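Local structure of uncharacterized protein (Pseudomonas aeruginosa, 4O5P) at residues C89-R94 against Q404-H409; G142-N147 against G173-M178; L227-Y232 against Y265-L270; D347-R352 against K368-Y373. The protein is a type VI secretion phospholipase effector, Tle1, that probably hydrolyses membrane phospholipids with a catalytic domain of the alpha/beta-hydrolase clan. All coordinates share one frame; numbering follows the deposited sequence.

Overall arrangement
The four contacts are spread over and around the central mixed sheet of this alpha/beta-hydrolase-like protein. Contact 3 sits at the sheet itself, on strand 225-236, whose end leads into a probable nucleophile elbow at S237; a charge-relay pattern with H379 and D281 is consistent with a catalytic triad. Contact 4 joins strand 370-375 of the same sheet to a smaller one, with its centre about 24 Å from that of contact 3. Contact 1 touches contact 4, H409 CE1 lying 3.4 Å from Y373 CD2, while their centres are about 20 Å apart. Contact 2, a helix pair, touches none of the others; its centre is about 21 Å from that of contact 3.

Contact 1 of 4, residues C89-R94 against Q404-H409; sequences CSNVAR and QIALQH
R94 turns one face of its guanidinium to Q404, whose OE1 sits 3.3 Å above the plane and toward the rim. The amide plane is tilted 73° from it; because OE1 lies above the guanidinium plane, the 3.4 Å approach of R94 NH1 to Q404 OE1 has a poor angle and is no hydrogen bond. The edge of the group is spent elsewhere. NE and NH2 of R94 grip C89 O side-on, at 2.9 Å from NE and 3.1 Å from NH2, with C89 O close to the guanidinium plane, and NH1 bonds to E446 O. The amide of N91 lies against L407, its OD1 3.4 Å from L407 CB, while its ND2 is held by S403 O. L407 also reaches R94, with CD2 at 3.7 Å from R94 CD; its CG lies opposite the backbone N (chi1 165°) and points at 89-94, where CD1 and CD2 both touch R94. A water bridges the two segments, donating to N91 OD1 at 2.9 Å and to Q404 OE1 at 2.7 Å. Q404 NE2, on the other branch of its amide, bonds to S448 O and E446 O. S90 caps the new helix through A93 N and also bonds to D72. The result is an N-capped helix start, its preceding loop pinned by arginine, docked on helix 403-416 of the Tle1-like catalytic domain.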
# COMPACT_ATOMS: atom_id res chain seq x y z
N CYS A 89 -15.07 4.91 1.88
CA CYS A 89 -14.41 4.52 0.63
C CYS A 89 -13.07 5.26 0.47
O CYS A 89 -13.00 6.47 0.72
CB CYS A 89 -15.30 4.90 -0.57
SG CYS A 89 -16.97 4.20 -0.55
N SER A 90 -12.04 4.56 0.03
CA SER A 90 -10.75 5.19 -0.28
C SER A 90 -10.84 6.00 -1.56
O SER A 90 -11.85 5.96 -2.27
CB SER A 90 -9.66 4.14 -0.44
OG SER A 90 -9.79 3.45 -1.68
N ASN A 91 -9.77 6.72 -1.89
CA ASN A 91 -9.74 7.42 -3.16
C ASN A 91 -9.69 6.50 -4.38
O ASN A 91 -10.20 6.86 -5.44
CB ASN A 91 -8.61 8.44 -3.20
CG ASN A 91 -8.86 9.60 -2.29
OD1 ASN A 91 -10.00 9.85 -1.91
ND2 ASN A 91 -7.81 10.33 -1.94
N VAL A 92 -9.08 5.32 -4.23
CA VAL A 92 -9.12 4.35 -5.31
C VAL A 92 -10.57 3.95 -5.61
O VAL A 92 -10.99 3.92 -6.77
CB VAL A 92 -8.26 3.11 -5.00
CG1 VAL A 92 -8.51 2.01 -6.00
CG2 VAL A 92 -6.77 3.50 -5.00
N ALA A 93 -11.33 3.66 -4.56
CA ALA A 93 -12.71 3.24 -4.74
C ALA A 93 -13.52 4.39 -5.31
O ALA A 93 -14.36 4.18 -6.19
CB ALA A 93 -13.30 2.74 -3.44
N ARG A 94 -13.26 5.60 -4.84
CA ARG A 94 -13.94 6.79 -5.37
C ARG A 94 -13.68 6.95 -6.87
O ARG A 94 -14.62 7.17 -7.63
CB ARG A 94 -13.57 8.05 -4.57
CG ARG A 94 -14.18 8.05 -3.17
CD ARG A 94 -13.58 9.10 -2.25
NE ARG A 94 -13.84 8.75 -0.86
CZ ARG A 94 -14.85 9.22 -0.13
NH1 ARG A 94 -15.69 10.11 -0.65
NH2 ARG A 94 -15.00 8.84 1.12
N GLN A 404 -9.77 14.44 0.31
CA GLN A 404 -10.53 14.93 -0.84
C GLN A 404 -9.71 15.80 -1.78
O GLN A 404 -10.09 15.95 -2.95
CB GLN A 404 -11.80 15.67 -0.38
CG GLN A 404 -12.80 14.78 0.37
CD GLN A 404 -13.49 13.75 -0.52
OE1 GLN A 404 -13.26 12.54 -0.40
NE2 GLN A 404 -14.34 14.23 -1.42
N ILE A 405 -8.60 16.36 -1.32
CA ILE A 405 -7.81 17.23 -2.21
C ILE A 405 -7.01 16.36 -3.17
O ILE A 405 -7.15 16.47 -4.41
CB ILE A 405 -6.85 18.19 -1.42
CG1 ILE A 405 -7.61 18.97 -0.36
CG2 ILE A 405 -6.13 19.14 -2.36
CD1 ILE A 405 -8.69 19.89 -0.92
N ALA A 406 -6.20 15.48 -2.60
CA ALA A 406 -5.46 14.50 -3.40
C ALA A 406 -6.40 13.80 -4.39
O ALA A 406 -6.04 13.61 -5.55
CB ALA A 406 -4.77 13.50 -2.51
N LEU A 407 -7.60 13.44 -3.93
CA LEU A 407 -8.57 12.77 -4.80
C LEU A 407 -8.85 13.62 -6.04
O LEU A 407 -8.70 13.15 -7.19
CB LEU A 407 -9.88 12.51 -4.04
CG LEU A 407 -11.11 12.14 -4.86
CD1 LEU A 407 -10.94 10.76 -5.50
CD2 LEU A 407 -12.32 12.16 -3.98
N GLN A 408 -9.21 14.87 -5.82
CA GLN A 408 -9.51 15.73 -6.95
C GLN A 408 -8.28 15.86 -7.83
O GLN A 408 -8.36 15.82 -9.08
CB GLN A 408 -10.03 17.09 -6.49
CG GLN A 408 -11.49 17.06 -6.02
CD GLN A 408 -12.17 18.42 -6.08
OE1 GLN A 408 -11.58 19.41 -6.52
NE2 GLN A 408 -13.43 18.48 -5.63
N HIS A 409 -7.12 15.96 -7.19
CA HIS A 409 -5.91 16.18 -7.95
C HIS A 409 -5.74 14.98 -8.88
O HIS A 409 -5.48 15.14 -10.09
CB HIS A 409 -4.71 16.39 -7.02
CG HIS A 409 -3.41 16.61 -7.73
ND1 HIS A 409 -2.22 16.79 -7.05
CD2 HIS A 409 -3.10 16.68 -9.05
CE1 HIS A 409 -1.24 16.95 -7.93
NE2 HIS A 409 -1.75 16.88 -9.14
O HOH W 1 -11.27 10.91 0.47

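Contact 2 of 4, residues G142-N147 against G173-M178; sequences GENRIN and GLVEEM
N147 and M178, a selenomethionine, carry the van der Waals part of this helix-helix contact, sliding past each other in opposite directions. The flat amide of N147 lies along the M178 side chain: ND2 is 3.6 Å from M178 CB, and OD1 is 3.5 Å from the methyl CE. A bend at the last torsion of M178 (chi3 84°) turns CE back toward N147. V175 meets the other helix one turn earlier, at N144. Its CG1, opposite the backbone N (chi1 171°), touches N144 CB at 3.8 Å, and the two side chains cross at about a right angle. The short axes approach to 9.2 Å, with N-to-C directions 124° apart, and A202 and L203 of helix 195-219 pack on M178 as well.

Every polar link across the contact passes through water. One molecule donates to E143 OE2 and to M178 O, and accepts from N147 ND2 at 2.8 Å. A second donates to N144 OD1 and to V175 O, and accepts from the same N147 ND2 at 2.9 Å. The two N-H groups of that nitrogen thus serve two different waters, which fixes the amide's rotation. E143 OE2 also bonds to T180 OG1 just beyond 173-178.

The chemistry is therefore lopsided: the nitrogen of the N147 amide is fully used, whereas its OD1 is buried without a polar partner and meets the methyl CE of M178; the polar joining of helices 139-162 and 168-178 here rests on water.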
# COMPACT_ATOMS: atom_id res chain seq x y z
N GLY A 142 -0.82 -9.95 -1.88
CA GLY A 142 -0.41 -8.96 -2.85
C GLY A 142 -0.21 -9.61 -4.21
O GLY A 142 -0.78 -9.16 -5.22
N GLU A 143 0.60 -10.67 -4.24
CA GLU A 143 0.87 -11.35 -5.52
C GLU A 143 -0.39 -11.83 -6.22
O GLU A 143 -0.54 -11.69 -7.44
CB GLU A 143 1.85 -12.52 -5.31
CG GLU A 143 1.98 -13.43 -6.53
CD GLU A 143 2.93 -14.59 -6.30
OE1 GLU A 143 2.72 -15.37 -5.34
OE2 GLU A 143 3.89 -14.74 -7.09
N ASN A 144 -1.31 -12.43 -5.46
CA ASN A 144 -2.57 -12.91 -6.01
C ASN A 144 -3.43 -11.78 -6.56
O ASN A 144 -4.16 -11.97 -7.54
CB ASN A 144 -3.37 -13.68 -4.96
CG ASN A 144 -2.70 -14.98 -4.54
OD1 ASN A 144 -1.86 -15.53 -5.26
ND2 ASN A 144 -3.07 -15.47 -3.37
N ARG A 145 -3.37 -10.62 -5.90
CA ARG A 145 -4.10 -9.45 -6.41
C ARG A 145 -3.53 -8.91 -7.73
O ARG A 145 -4.28 -8.55 -8.66
CB ARG A 145 -4.14 -8.36 -5.32
CG ARG A 145 -5.09 -8.74 -4.18
CD ARG A 145 -4.98 -7.78 -2.98
NE ARG A 145 -6.02 -8.05 -1.99
CZ ARG A 145 -6.06 -9.15 -1.25
NH1 ARG A 145 -5.12 -10.10 -1.37
NH2 ARG A 145 -7.03 -9.31 -0.36
N ILE A 146 -2.20 -8.84 -7.82
CA ILE A 146 -1.54 -8.48 -9.08
C ILE A 146 -1.94 -9.45 -10.20
O ILE A 146 -2.33 -9.04 -11.29
CB ILE A 146 0.00 -8.47 -8.91
CG1 ILE A 146 0.41 -7.42 -7.87
CG2 ILE A 146 0.69 -8.14 -10.22
CD1 ILE A 146 1.75 -7.70 -7.24
N ASN A 147 -1.89 -10.74 -9.91
CA ASN A 147 -2.20 -11.73 -10.94
C ASN A 147 -3.67 -11.74 -11.36
O ASN A 147 -3.99 -11.93 -12.55
CB ASN A 147 -1.69 -13.12 -10.53
CG ASN A 147 -0.17 -13.22 -10.63
OD1 ASN A 147 0.43 -12.58 -11.49
ND2 ASN A 147 0.46 -14.00 -9.75
N GLY A 173 -8.43 -20.43 -10.83
CA GLY A 173 -7.40 -21.36 -11.27
C GLY A 173 -6.19 -20.68 -11.91
O GLY A 173 -5.06 -21.17 -11.79
N LEU A 174 -6.43 -19.57 -12.59
CA LEU A 174 -5.36 -18.87 -13.27
C LEU A 174 -4.46 -18.24 -12.23
O LEU A 174 -3.24 -18.42 -12.25
CB LEU A 174 -5.93 -17.79 -14.21
CG LEU A 174 -6.58 -18.33 -15.48
CD1 LEU A 174 -7.58 -17.33 -16.03
CD2 LEU A 174 -5.53 -18.65 -16.53
N VAL A 175 -5.09 -17.54 -11.29
CA VAL A 175 -4.38 -16.91 -10.18
C VAL A 175 -3.57 -17.96 -9.42
O VAL A 175 -2.43 -17.72 -9.08
CB VAL A 175 -5.34 -16.16 -9.23
CG1 VAL A 175 -4.60 -15.69 -7.95
CG2 VAL A 175 -5.98 -14.98 -9.95
N GLU A 176 -4.16 -19.13 -9.18
CA GLU A 176 -3.43 -20.21 -8.50
C GLU A 176 -2.23 -20.72 -9.29
O GLU A 176 -1.17 -20.98 -8.71
CB GLU A 176 -4.36 -21.38 -8.21
CG GLU A 176 -5.35 -21.15 -7.07
CD GLU A 176 -6.13 -22.41 -6.77
OE1 GLU A 176 -6.41 -23.18 -7.72
OE2 GLU A 176 -6.45 -22.64 -5.59
N GLU A 177 -2.41 -20.90 -10.60
CA GLU A 177 -1.35 -21.34 -11.50
C GLU A 177 -0.20 -20.35 -11.62
O GLU A 177 0.95 -20.75 -11.84
CB GLU A 177 -1.91 -21.60 -12.91
CG GLU A 177 -2.80 -22.83 -13.02
CD GLU A 177 -3.43 -22.97 -14.40
OE1 GLU A 177 -2.80 -22.53 -15.40
OE2 GLU A 177 -4.55 -23.51 -14.50
N MSE A 178 -0.50 -19.05 -11.50
CA MSE A 178 0.54 -18.01 -11.62
C MSE A 178 1.32 -17.78 -10.31
O MSE A 178 2.39 -17.18 -10.32
CB MSE A 178 -0.08 -16.68 -12.11
CG MSE A 178 -0.79 -16.75 -13.47
SE MSE A 178 -2.28 -15.48 -13.68
CE MSE A 178 -1.24 -13.92 -14.22
O HOH W 2 3.22 -14.59 -9.89
O HOH W 3 -0.84 -15.69 -7.81

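Contact 3 of 4, residues L227-Y232 against Y265-L270; sequences LAMRLY and YRFAGL
M229, a selenomethionine, meets F267 in a Met-aromatic contact beside a tight beta hairpin, whose type I' turn runs from F267 to L270 and is closed by paired backbone bonds between these two residues. The bend at the end of the M229 chain (chi3 38°) places the methyl CE over one face of the F267 ring, 4.1 Å from the centroid of that ring and 22° off its normal, in a CH-pi contact. The selenium approaches more obliquely, toward the rim, with SE 3.4 Å from F267 CD1. F267 directs its CG opposite its own backbone N (chi1 -177°), bringing the ring across to M229. L270 uses both of its branches: CD1 rests 4.0 Å from M229 CG, the two side chains crossing at about a right angle, while CD2 lies 3.9 Å from L227 O. Beyond the turn, the chain continues into strand 270-280, which pairs in parallel with strand 225-236 in the central sheet; M229 bonds there through its backbone to P271 and S273. L153 of helix 139-162 touches both M229 and F267. Back at the hairpin, R266 NH1 reaches over to G269 O at 2.6 Å, and the oxygen lies almost in the guanidinium plane.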
# COMPACT_ATOMS: atom_id res chain seq x y z
N LEU A 227 -8.41 -2.49 -32.08
CA LEU A 227 -7.20 -1.74 -32.39
C LEU A 227 -6.08 -1.82 -31.36
O LEU A 227 -4.91 -1.99 -31.71
CB LEU A 227 -7.54 -0.28 -32.62
CG LEU A 227 -8.30 0.02 -33.90
CD1 LEU A 227 -8.60 1.50 -33.99
CD2 LEU A 227 -7.49 -0.44 -35.10
N ALA A 228 -6.43 -1.65 -30.08
CA ALA A 228 -5.41 -1.56 -29.05
C ALA A 228 -5.99 -1.76 -27.67
O ALA A 228 -7.21 -1.85 -27.50
CB ALA A 228 -4.69 -0.19 -29.10
N MSE A 229 -5.09 -1.80 -26.70
CA MSE A 229 -5.46 -1.87 -25.31
C MSE A 229 -4.76 -0.78 -24.54
O MSE A 229 -3.53 -0.70 -24.55
CB MSE A 229 -5.11 -3.23 -24.74
CG MSE A 229 -6.07 -4.25 -25.27
SE MSE A 229 -6.00 -5.98 -24.53
CE MSE A 229 -5.65 -5.60 -22.61
N ARG A 230 -5.56 0.06 -23.89
CA ARG A 230 -5.07 1.25 -23.22
C ARG A 230 -5.50 1.18 -21.77
O ARG A 230 -6.70 1.04 -21.48
CB ARG A 230 -5.67 2.48 -23.90
CG ARG A 230 -5.45 2.51 -25.40
CD ARG A 230 -3.98 2.58 -25.72
NE ARG A 230 -3.69 2.57 -27.15
CZ ARG A 230 -2.48 2.33 -27.66
NH1 ARG A 230 -1.46 2.08 -26.85
NH2 ARG A 230 -2.29 2.34 -28.97
N LEU A 231 -4.53 1.27 -20.85
CA LEU A 231 -4.79 1.00 -19.43
C LEU A 231 -4.71 2.26 -18.56
O LEU A 231 -3.84 3.09 -18.76
CB LEU A 231 -3.81 -0.04 -18.88
CG LEU A 231 -3.82 -1.46 -19.45
CD1 LEU A 231 -3.12 -2.42 -18.53
CD2 LEU A 231 -5.21 -1.93 -19.70
N TYR A 232 -5.63 2.37 -17.62
CA TYR A 232 -5.65 3.43 -16.62
C TYR A 232 -5.69 2.70 -15.28
O TYR A 232 -6.62 1.91 -15.03
CB TYR A 232 -6.86 4.34 -16.84
CG TYR A 232 -7.02 4.68 -18.30
CD1 TYR A 232 -7.69 3.81 -19.16
CD2 TYR A 232 -6.44 5.82 -18.84
CE1 TYR A 232 -7.80 4.08 -20.51
CE2 TYR A 232 -6.55 6.10 -20.20
CZ TYR A 232 -7.23 5.23 -21.02
OH TYR A 232 -7.35 5.49 -22.36
N TYR A 265 5.15 -3.21 -27.45
CA TYR A 265 4.46 -3.99 -26.46
C TYR A 265 3.12 -4.45 -27.03
O TYR A 265 2.33 -3.65 -27.54
CB TYR A 265 4.31 -3.17 -25.16
CG TYR A 265 5.65 -2.63 -24.71
CD1 TYR A 265 6.13 -1.41 -25.18
CD2 TYR A 265 6.46 -3.35 -23.84
CE1 TYR A 265 7.36 -0.92 -24.80
CE2 TYR A 265 7.70 -2.86 -23.44
CZ TYR A 265 8.14 -1.64 -23.92
OH TYR A 265 9.37 -1.13 -23.54
N ARG A 266 2.90 -5.76 -26.99
CA ARG A 266 1.70 -6.33 -27.54
C ARG A 266 1.12 -7.39 -26.62
O ARG A 266 1.85 -8.09 -25.93
CB ARG A 266 1.95 -6.89 -28.95
CG ARG A 266 2.02 -5.78 -29.99
CD ARG A 266 2.47 -6.23 -31.36
NE ARG A 266 2.70 -5.07 -32.20
CZ ARG A 266 1.79 -4.50 -32.99
NH1 ARG A 266 0.56 -4.98 -33.06
NH2 ARG A 266 2.12 -3.44 -33.72
N PHE A 267 -0.21 -7.45 -26.63
CA PHE A 267 -1.00 -8.33 -25.78
C PHE A 267 -1.92 -9.05 -26.74
O PHE A 267 -2.92 -8.48 -27.23
CB PHE A 267 -1.81 -7.48 -24.80
CG PHE A 267 -2.62 -8.27 -23.82
CD1 PHE A 267 -3.92 -8.65 -24.12
CD2 PHE A 267 -2.10 -8.60 -22.57
CE1 PHE A 267 -4.68 -9.36 -23.21
CE2 PHE A 267 -2.85 -9.31 -21.65
CZ PHE A 267 -4.16 -9.69 -21.97
N ALA A 268 -1.58 -10.31 -27.04
CA ALA A 268 -2.30 -11.08 -28.05
C ALA A 268 -2.33 -10.36 -29.41
O ALA A 268 -3.35 -10.33 -30.10
CB ALA A 268 -3.71 -11.42 -27.56
N GLY A 269 -1.20 -9.76 -29.79
CA GLY A 269 -1.08 -9.10 -31.07
C GLY A 269 -1.37 -7.61 -31.02
O GLY A 269 -0.87 -6.84 -31.85
N LEU A 270 -2.18 -7.22 -30.03
CA LEU A 270 -2.68 -5.85 -29.91
C LEU A 270 -1.68 -4.96 -29.19
O LEU A 270 -1.16 -5.35 -28.13
CB LEU A 270 -3.98 -5.84 -29.11
CG LEU A 270 -5.27 -6.46 -29.65
CD1 LEU A 270 -6.32 -6.45 -28.55
CD2 LEU A 270 -5.77 -5.72 -30.88

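Contact 4 of 4, residues D347-R352 against K368-Y373; sequences DSIRRR and KWTVEY
E372 OE2 is gripped by the backbone N-H of I349 and, outside the two segments, hydrogen-bonded to H333 ND1. The I349 N bond to E372 OE2 is 2.9 Å long and nearly straight (163°), arriving on the syn side of the carboxylate but 29° out of its plane. E372 belongs to strand 370-375 of the central sheet of the alpha/beta-hydrolase-like domain, whereas I349 follows a stretch of strand 346-353 that pairs with strand 687-689 in a separate sheet, so the carboxylate ties one sheet to another.

Its second oxygen, E372 OE1, takes a hydrogen bond from S348 OG that is very short as modelled, so its exact length is doubtful, and also bonds to Y366 OH. Partners on both oxygens, among them I349 N, H333 and Y366, limit the rotation of the buried carboxylate. S348 in turn closes an ST turn, as its OG accepts from R350 N at 3.1 Å.

Beside these bonds lies the side chain of I349. Its CG1 takes the crowded position between backbone N and carbonyl carbon (chi1 56°) and passes 3.4 Å from E372 OE2. From there, CD1 reaches strand 370-375, 3.7 Å from V371 O and 4.0 Å from T370 CB. H333 of the adjoining strand 331-336 also packs on I349. T370 OG1, bonded to R367 O, is linked to 347-352 through a single water that donates to I349 O and T370 OG1, 2.9 Å from each oxygen.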
# COMPACT_ATOMS: atom_id res chain seq x y z
N ASP A 347 7.60 3.85 -0.68
CA ASP A 347 8.43 3.69 -1.86
C ASP A 347 8.22 4.89 -2.78
O ASP A 347 7.18 5.01 -3.43
CB ASP A 347 8.13 2.38 -2.61
CG ASP A 347 9.15 1.30 -2.30
OD1 ASP A 347 8.96 0.59 -1.29
OD2 ASP A 347 10.14 1.15 -3.07
N SER A 348 9.22 5.74 -2.85
CA SER A 348 9.22 6.82 -3.83
C SER A 348 9.32 6.24 -5.25
O SER A 348 9.76 5.11 -5.43
CB SER A 348 10.39 7.76 -3.56
OG SER A 348 10.49 8.78 -4.54
N ILE A 349 8.91 6.99 -6.26
CA ILE A 349 9.10 6.55 -7.64
C ILE A 349 10.40 7.12 -8.21
O ILE A 349 10.66 6.99 -9.41
CB ILE A 349 7.95 6.97 -8.54
CG1 ILE A 349 7.75 8.48 -8.49
CG2 ILE A 349 6.67 6.22 -8.18
CD1 ILE A 349 6.92 9.01 -9.64
N ARG A 350 11.20 7.75 -7.35
CA ARG A 350 12.56 8.19 -7.69
C ARG A 350 13.50 6.99 -7.82
O ARG A 350 13.39 6.00 -7.08
CB ARG A 350 13.13 9.16 -6.64
CG ARG A 350 14.18 10.18 -7.19
CD ARG A 350 14.64 11.16 -6.11
NE ARG A 350 15.52 10.54 -5.12
CZ ARG A 350 15.71 11.02 -3.90
NH1 ARG A 350 15.04 12.10 -3.51
NH2 ARG A 350 16.52 10.42 -3.05
N ARG A 351 14.43 7.07 -8.76
CA ARG A 351 15.38 5.99 -9.00
C ARG A 351 16.53 6.47 -9.89
O ARG A 351 16.42 7.49 -10.58
CB ARG A 351 14.66 4.81 -9.66
CG ARG A 351 14.64 4.86 -11.18
CD ARG A 351 13.74 5.95 -11.77
NE ARG A 351 13.75 5.87 -13.23
CZ ARG A 351 14.66 6.48 -14.00
NH1 ARG A 351 15.61 7.22 -13.45
NH2 ARG A 351 14.61 6.35 -15.33
N ARG A 352 17.62 5.72 -9.90
CA ARG A 352 18.75 6.03 -10.78
C ARG A 352 18.52 5.47 -12.19
O ARG A 352 17.93 4.39 -12.34
CB ARG A 352 20.03 5.47 -10.18
CG ARG A 352 20.27 5.89 -8.73
CD ARG A 352 21.60 5.35 -8.21
NE ARG A 352 22.70 5.94 -8.97
CZ ARG A 352 23.92 5.40 -9.09
NH1 ARG A 352 24.21 4.24 -8.50
NH2 ARG A 352 24.84 6.03 -9.81
N LYS A 368 11.08 10.35 -17.19
CA LYS A 368 10.22 11.25 -17.99
C LYS A 368 8.73 10.94 -17.78
O LYS A 368 8.35 9.79 -17.57
CB LYS A 368 10.56 11.15 -19.49
CG LYS A 368 10.37 9.76 -20.11
CD LYS A 368 10.71 9.76 -21.61
CE LYS A 368 10.58 8.37 -22.21
NZ LYS A 368 11.00 8.31 -23.64
N TRP A 369 7.89 11.96 -17.81
CA TRP A 369 6.44 11.78 -17.75
C TRP A 369 5.95 11.20 -16.42
O TRP A 369 4.81 10.74 -16.35
CB TRP A 369 5.94 10.86 -18.88
CG TRP A 369 6.49 11.17 -20.25
CD1 TRP A 369 6.93 12.38 -20.71
CD2 TRP A 369 6.66 10.25 -21.33
NE1 TRP A 369 7.36 12.26 -22.02
CE2 TRP A 369 7.20 10.96 -22.42
CE3 TRP A 369 6.41 8.87 -21.48
CZ2 TRP A 369 7.50 10.35 -23.64
CZ3 TRP A 369 6.71 8.27 -22.69
CH2 TRP A 369 7.25 9.01 -23.75
N THR A 370 6.80 11.22 -15.39
CA THR A 370 6.38 10.79 -14.06
C THR A 370 6.66 11.89 -13.02
O THR A 370 7.70 12.53 -13.07
CB THR A 370 7.04 9.46 -13.65
OG1 THR A 370 8.44 9.64 -13.43
CG2 THR A 370 6.84 8.42 -14.75
N VAL A 371 5.73 12.09 -12.09
CA VAL A 371 5.83 13.23 -11.16
C VAL A 371 5.39 12.78 -9.78
O VAL A 371 4.54 11.90 -9.66
CB VAL A 371 5.02 14.45 -11.71
CG1 VAL A 371 3.56 14.10 -11.90
CG2 VAL A 371 5.17 15.67 -10.82
N GLU A 372 6.00 13.34 -8.74
CA GLU A 372 5.75 12.94 -7.35
C GLU A 372 5.43 14.21 -6.54
O GLU A 372 6.23 15.15 -6.50
CB GLU A 372 6.99 12.19 -6.79
CG GLU A 372 6.90 11.66 -5.34
CD GLU A 372 7.91 10.54 -5.09
OE1 GLU A 372 9.09 10.82 -4.80
OE2 GLU A 372 7.52 9.35 -5.17
N TYR A 373 4.25 14.25 -5.92
CA TYR A 373 3.81 15.43 -5.17
C TYR A 373 3.75 15.14 -3.68
O TYR A 373 3.19 14.11 -3.26
CB TYR A 373 2.44 15.88 -5.64
CG TYR A 373 2.44 16.57 -6.98
CD1 TYR A 373 2.89 17.89 -7.10
CD2 TYR A 373 1.98 15.92 -8.12
CE1 TYR A 373 2.88 18.54 -8.34
CE2 TYR A 373 1.97 16.55 -9.34
CZ TYR A 373 2.42 17.86 -9.45
OH TYR A 373 2.40 18.47 -10.68
O HOH W 4 10.38 8.07 -12.04